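Local structure of CBIX (Paracoccus pantotrophus, 4CCS) at residues F63-W68 / R133-A138; V124-S129 / C155-E160. The protein probably acts as the chelatase that inserts iron in the last step of siroheme biosynthesis. All coordinates share one frame; numbering follows the deposited sequence.

Contact 1 of 2, residues F63-W68 / R133-A138; sequences FMATGW and RAPSEA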
# COMPACT_ATOMS: atom_id res chain seq x y z
N PHE A 63 -5.09 -3.50 0.31
CA PHE A 63 -4.55 -4.34 -0.77
C PHE A 63 -4.05 -3.45 -1.90
O PHE A 63 -4.51 -2.31 -2.01
CB PHE A 63 -5.60 -5.36 -1.26
CG PHE A 63 -6.28 -6.23 -0.21
CD1 PHE A 63 -5.74 -6.37 1.07
CD2 PHE A 63 -7.43 -6.95 -0.53
CE1 PHE A 63 -6.36 -7.18 2.03
CE2 PHE A 63 -8.06 -7.75 0.43
CZ PHE A 63 -7.52 -7.87 1.70
N MET A 64 -3.11 -3.94 -2.73
CA MET A 64 -2.52 -3.15 -3.82
C MET A 64 -3.36 -3.12 -5.11
O MET A 64 -3.15 -2.24 -5.95
CB MET A 64 -1.07 -3.60 -4.13
CG MET A 64 -0.11 -3.48 -2.95
SD MET A 64 -0.24 -1.99 -1.92
CE MET A 64 0.27 -0.70 -3.07
N ALA A 65 -4.26 -4.09 -5.28
CA ALA A 65 -5.13 -4.17 -6.47
C ALA A 65 -6.37 -5.00 -6.16
O ALA A 65 -6.45 -5.62 -5.10
CB ALA A 65 -4.38 -4.77 -7.66
N THR A 66 -7.33 -4.99 -7.09
CA THR A 66 -8.56 -5.77 -7.06
C THR A 66 -8.19 -7.13 -7.72
O THR A 66 -7.25 -7.18 -8.51
CB THR A 66 -9.66 -4.98 -7.82
OG1 THR A 66 -9.88 -3.74 -7.13
CG2 THR A 66 -10.98 -5.73 -7.94
N GLY A 67 -8.90 -8.21 -7.37
CA GLY A 67 -8.64 -9.54 -7.93
C GLY A 67 -9.45 -10.62 -7.23
O GLY A 67 -10.49 -10.31 -6.62
N TRP A 68 -8.98 -11.87 -7.29
CA TRP A 68 -9.62 -13.03 -6.67
C TRP A 68 -9.88 -12.81 -5.17
O TRP A 68 -10.94 -13.22 -4.68
CB TRP A 68 -8.80 -14.31 -6.90
CG TRP A 68 -9.27 -15.49 -6.10
CD1 TRP A 68 -10.31 -16.32 -6.38
CD2 TRP A 68 -8.72 -15.95 -4.85
NE1 TRP A 68 -10.44 -17.28 -5.40
CE2 TRP A 68 -9.48 -17.07 -4.44
CE3 TRP A 68 -7.65 -15.53 -4.04
CZ2 TRP A 68 -9.21 -17.78 -3.26
CZ3 TRP A 68 -7.38 -16.23 -2.87
CH2 TRP A 68 -8.14 -17.34 -2.50
N ARG A 133 -2.19 -9.67 -13.37
CA ARG A 133 -1.52 -8.57 -14.05
C ARG A 133 -1.88 -7.21 -13.43
O ARG A 133 -1.21 -6.22 -13.70
CB ARG A 133 -1.83 -8.58 -15.55
CG ARG A 133 -0.91 -9.49 -16.35
CD ARG A 133 -1.32 -9.59 -17.81
NE ARG A 133 -2.40 -10.57 -18.00
CZ ARG A 133 -2.91 -10.91 -19.18
NH1 ARG A 133 -2.44 -10.36 -20.30
NH2 ARG A 133 -3.88 -11.81 -19.26
N ALA A 134 -2.94 -7.17 -12.58
CA ALA A 134 -3.45 -5.95 -11.93
C ALA A 134 -2.42 -5.20 -11.03
O ALA A 134 -2.32 -3.97 -11.19
CB ALA A 134 -4.72 -6.26 -11.15
N PRO A 135 -1.64 -5.88 -10.13
CA PRO A 135 -0.65 -5.12 -9.32
C PRO A 135 0.45 -4.43 -10.13
O PRO A 135 0.77 -3.27 -9.84
CB PRO A 135 -0.07 -6.19 -8.38
CG PRO A 135 -1.15 -7.18 -8.25
CD PRO A 135 -1.78 -7.25 -9.61
N SER A 136 1.03 -5.11 -11.13
CA SER A 136 2.08 -4.47 -11.94
C SER A 136 1.54 -3.37 -12.84
O SER A 136 2.23 -2.38 -13.05
CB SER A 136 2.90 -5.49 -12.72
OG SER A 136 2.12 -6.16 -13.70
N GLU A 137 0.30 -3.52 -13.35
CA GLU A 137 -0.30 -2.44 -14.16
C GLU A 137 -0.51 -1.21 -13.27
O GLU A 137 -0.20 -0.10 -13.69
CB GLU A 137 -1.64 -2.87 -14.80
CG GLU A 137 -1.50 -3.87 -15.94
CD GLU A 137 -0.86 -3.35 -17.21
OE1 GLU A 137 -1.58 -2.72 -18.02
OE2 GLU A 137 0.35 -3.61 -17.42
N ALA A 138 -0.96 -1.43 -12.01
CA ALA A 138 -1.16 -0.34 -11.05
C ALA A 138 0.16 0.36 -10.68
O ALA A 138 0.17 1.59 -10.57
CB ALA A 138 -1.86 -0.87 -9.80
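Ala65 meets Ala134 methyl to methyl, with the two CB atoms 3.8 Å apart, and this small apolar touch is the middle of a join between a loop and the early part of helix 134-146. The Ala65 methyl points at the helix and settles where Ala134 passes into Pro135: its CB is 3.9 Å from Pro135 N and 4.1 Å from Pro135 CG, so it rests along the N-CD-CG side of the pyrrolidine ring as well as against the neighbouring methyl. A proline nitrogen carries no hydrogen, and apolar carbon can lie against it without displacing a donor. The backbones are close here, with the CA atoms of Ala65 and Pro135 5.4 Å apart.

The carbonyl oxygens of Met64 and Thr66, on opposite sides of the Ala65 methyl, touch two helix methyls. Thr66 O lies 3.8 Å from Ala134 CB, and Met64 O lies more loosely, 4.3 Å from Ala138 CB. Ala134 and Ala138 are one helical turn apart, tied by the bond from Ala138 N to Ala134 O, and both turn their methyls toward the loop. Met64 itself starts toward the helix, but three successive bends, beginning with chi1 at -60°, turn the end of the side chain away from it; the side chain touches Leu180 and Ala182. These pairings are van der Waals in kind, with no polar bond joining the two segments.

Beyond Thr66 the loop reaches Gly67, the N-cap of helix 68-80, while Phe63 faces back into its own half, stacking on His10. The loop follows strand 57-61 of one parallel four-stranded sheet, whereas helix 134-146 belongs with the other. Small side chains thus meet where the two sheet-and-helix halves touch, as in the bilobal chelatase fold.

Contact 2 of 2, residues V124-S129 / C155-E160; sequences VAAHGS and CGFIEE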
# COMPACT_ATOMS: atom_id res chain seq x y z
N VAL A 124 9.95 2.74 -8.57
CA VAL A 124 8.78 2.33 -7.79
C VAL A 124 8.99 0.82 -7.56
O VAL A 124 9.00 0.05 -8.53
CB VAL A 124 7.45 2.64 -8.52
CG1 VAL A 124 6.26 2.01 -7.81
CG2 VAL A 124 7.26 4.15 -8.70
N ALA A 125 9.22 0.42 -6.30
CA ALA A 125 9.43 -1.00 -5.96
C ALA A 125 8.16 -1.58 -5.38
O ALA A 125 7.60 -1.02 -4.45
CB ALA A 125 10.58 -1.14 -4.97
N ALA A 126 7.66 -2.70 -5.93
CA ALA A 126 6.41 -3.27 -5.46
C ALA A 126 6.46 -4.80 -5.47
O ALA A 126 7.32 -5.39 -6.11
CB ALA A 126 5.25 -2.76 -6.32
N HIS A 127 5.53 -5.43 -4.73
CA HIS A 127 5.47 -6.88 -4.67
C HIS A 127 5.17 -7.48 -6.04
O HIS A 127 5.83 -8.43 -6.45
CB HIS A 127 4.42 -7.35 -3.64
CG HIS A 127 4.42 -8.84 -3.42
ND1 HIS A 127 5.42 -9.45 -2.67
CD2 HIS A 127 3.52 -9.78 -3.81
CE1 HIS A 127 5.11 -10.74 -2.64
NE2 HIS A 127 3.97 -10.99 -3.30
N GLY A 128 4.19 -6.91 -6.75
CA GLY A 128 3.76 -7.44 -8.03
C GLY A 128 2.92 -8.70 -7.73
O GLY A 128 2.43 -8.86 -6.62
N SER A 129 2.76 -9.58 -8.72
CA SER A 129 1.98 -10.81 -8.55
C SER A 129 2.33 -11.81 -9.64
O SER A 129 2.59 -11.41 -10.78
CB SER A 129 0.48 -10.51 -8.61
OG SER A 129 -0.32 -11.67 -8.46
N CYS A 155 9.65 0.71 -12.76
CA CYS A 155 9.20 -0.20 -11.71
C CYS A 155 10.15 -1.37 -11.59
O CYS A 155 10.80 -1.76 -12.57
CB CYS A 155 7.80 -0.71 -12.01
SG CYS A 155 6.52 0.57 -12.02
N GLY A 156 10.15 -2.00 -10.41
CA GLY A 156 10.88 -3.22 -10.10
C GLY A 156 9.96 -4.01 -9.20
O GLY A 156 9.33 -3.43 -8.30
N PHE A 157 9.87 -5.33 -9.41
CA PHE A 157 9.00 -6.18 -8.64
C PHE A 157 9.72 -7.33 -7.93
O PHE A 157 10.87 -7.67 -8.25
CB PHE A 157 7.85 -6.73 -9.53
CG PHE A 157 7.07 -5.63 -10.22
CD1 PHE A 157 6.06 -4.95 -9.55
CD2 PHE A 157 7.38 -5.26 -11.52
CE1 PHE A 157 5.35 -3.93 -10.19
CE2 PHE A 157 6.66 -4.23 -12.15
CZ PHE A 157 5.66 -3.57 -11.48
N ILE A 158 9.02 -7.93 -6.96
CA ILE A 158 9.56 -9.08 -6.22
C ILE A 158 9.08 -10.38 -6.90
O ILE A 158 9.87 -11.31 -7.06
CB ILE A 158 9.17 -8.99 -4.71
CG1 ILE A 158 10.03 -7.92 -4.00
CG2 ILE A 158 9.34 -10.34 -3.98
CD1 ILE A 158 9.41 -6.63 -3.82
N GLU A 159 7.79 -10.44 -7.31
CA GLU A 159 7.17 -11.64 -7.88
C GLU A 159 7.25 -11.80 -9.39
O GLU A 159 6.98 -12.89 -9.90
CB GLU A 159 5.70 -11.72 -7.46
CG GLU A 159 5.50 -12.04 -6.00
CD GLU A 159 5.96 -13.42 -5.56
OE1 GLU A 159 5.51 -14.42 -6.18
OE2 GLU A 159 6.77 -13.50 -4.62
N GLU A 160 7.59 -10.74 -10.12
CA GLU A 160 7.57 -10.80 -11.57
C GLU A 160 8.60 -9.91 -12.20
O GLU A 160 9.17 -9.04 -11.52
CB GLU A 160 6.16 -10.44 -12.08
CG GLU A 160 5.76 -9.00 -11.77
CD GLU A 160 4.32 -8.66 -12.08
OE1 GLU A 160 3.96 -8.59 -13.28
OE2 GLU A 160 3.56 -8.42 -11.12
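His127 O accepts two backbone donors from 155-160. Glu159 N, 2.9 Å from this oxygen, approaches almost in line with the carbonyl, whereas Ile158 N stands 3.3 Å from the same oxygen and 53° out of the carbonyl plane; Ile158 N also makes a weak bond to Ala126 O. One oxygen thereby fixes the start of the turn that follows the strand.

The next polar grip involves a side chain: Ser129 N donates to Glu160 OE2 over 2.8 Å, meeting the carboxylate on its anti side and somewhat above its plane. Between these bonds Gly128, at positive phi, brings its CA to 3.7 Å from Phe157 CD1, with no side chain to intrude.

Upstream, strands 121-126 and 152-157 run parallel as the two strands of a beta-alpha-beta unit whose connecting helix is 134-146. Gly156 serves both sides of the pairing: its N bonds to Val124 O, and its O receives Ala126 N, each over 3.0 Å. Ala126 CB and Phe157 CD1 pack at 4.0 Å on the face of the sheet that the connecting helix covers.

The His127 side chain, its CG turned anti to the backbone N (chi1 -173°), runs alongside that of Glu159. Glu159 CG lies over one ring face as a CH-pi contact, 3.6 Å from the ring centroid, and the carboxylate is turned 21° from the ring plane. ND1 of the same ring is hydrogen-bonded to Asp190 OD2.

How the contacts relate
The two contacts lie with their centres about 11 Å apart and share helix 134-146: contact 1 presents it to the other half of the chain, and contact 2 joins the strands that precede and follow it. They touch directly. Ser136 OG bonds to Glu160 OE1 at 3.1 Å, Pro135 CG lies 3.7 Å from Ser129 CB, and Ser136 CB packs 3.6 Å from Phe157 CZ. Pro135 therefore meets Ala65 of the first lobe and Ser129 of its own. In related chelatases the active site lies in the cleft between the lobes, so the contacts probably border that region.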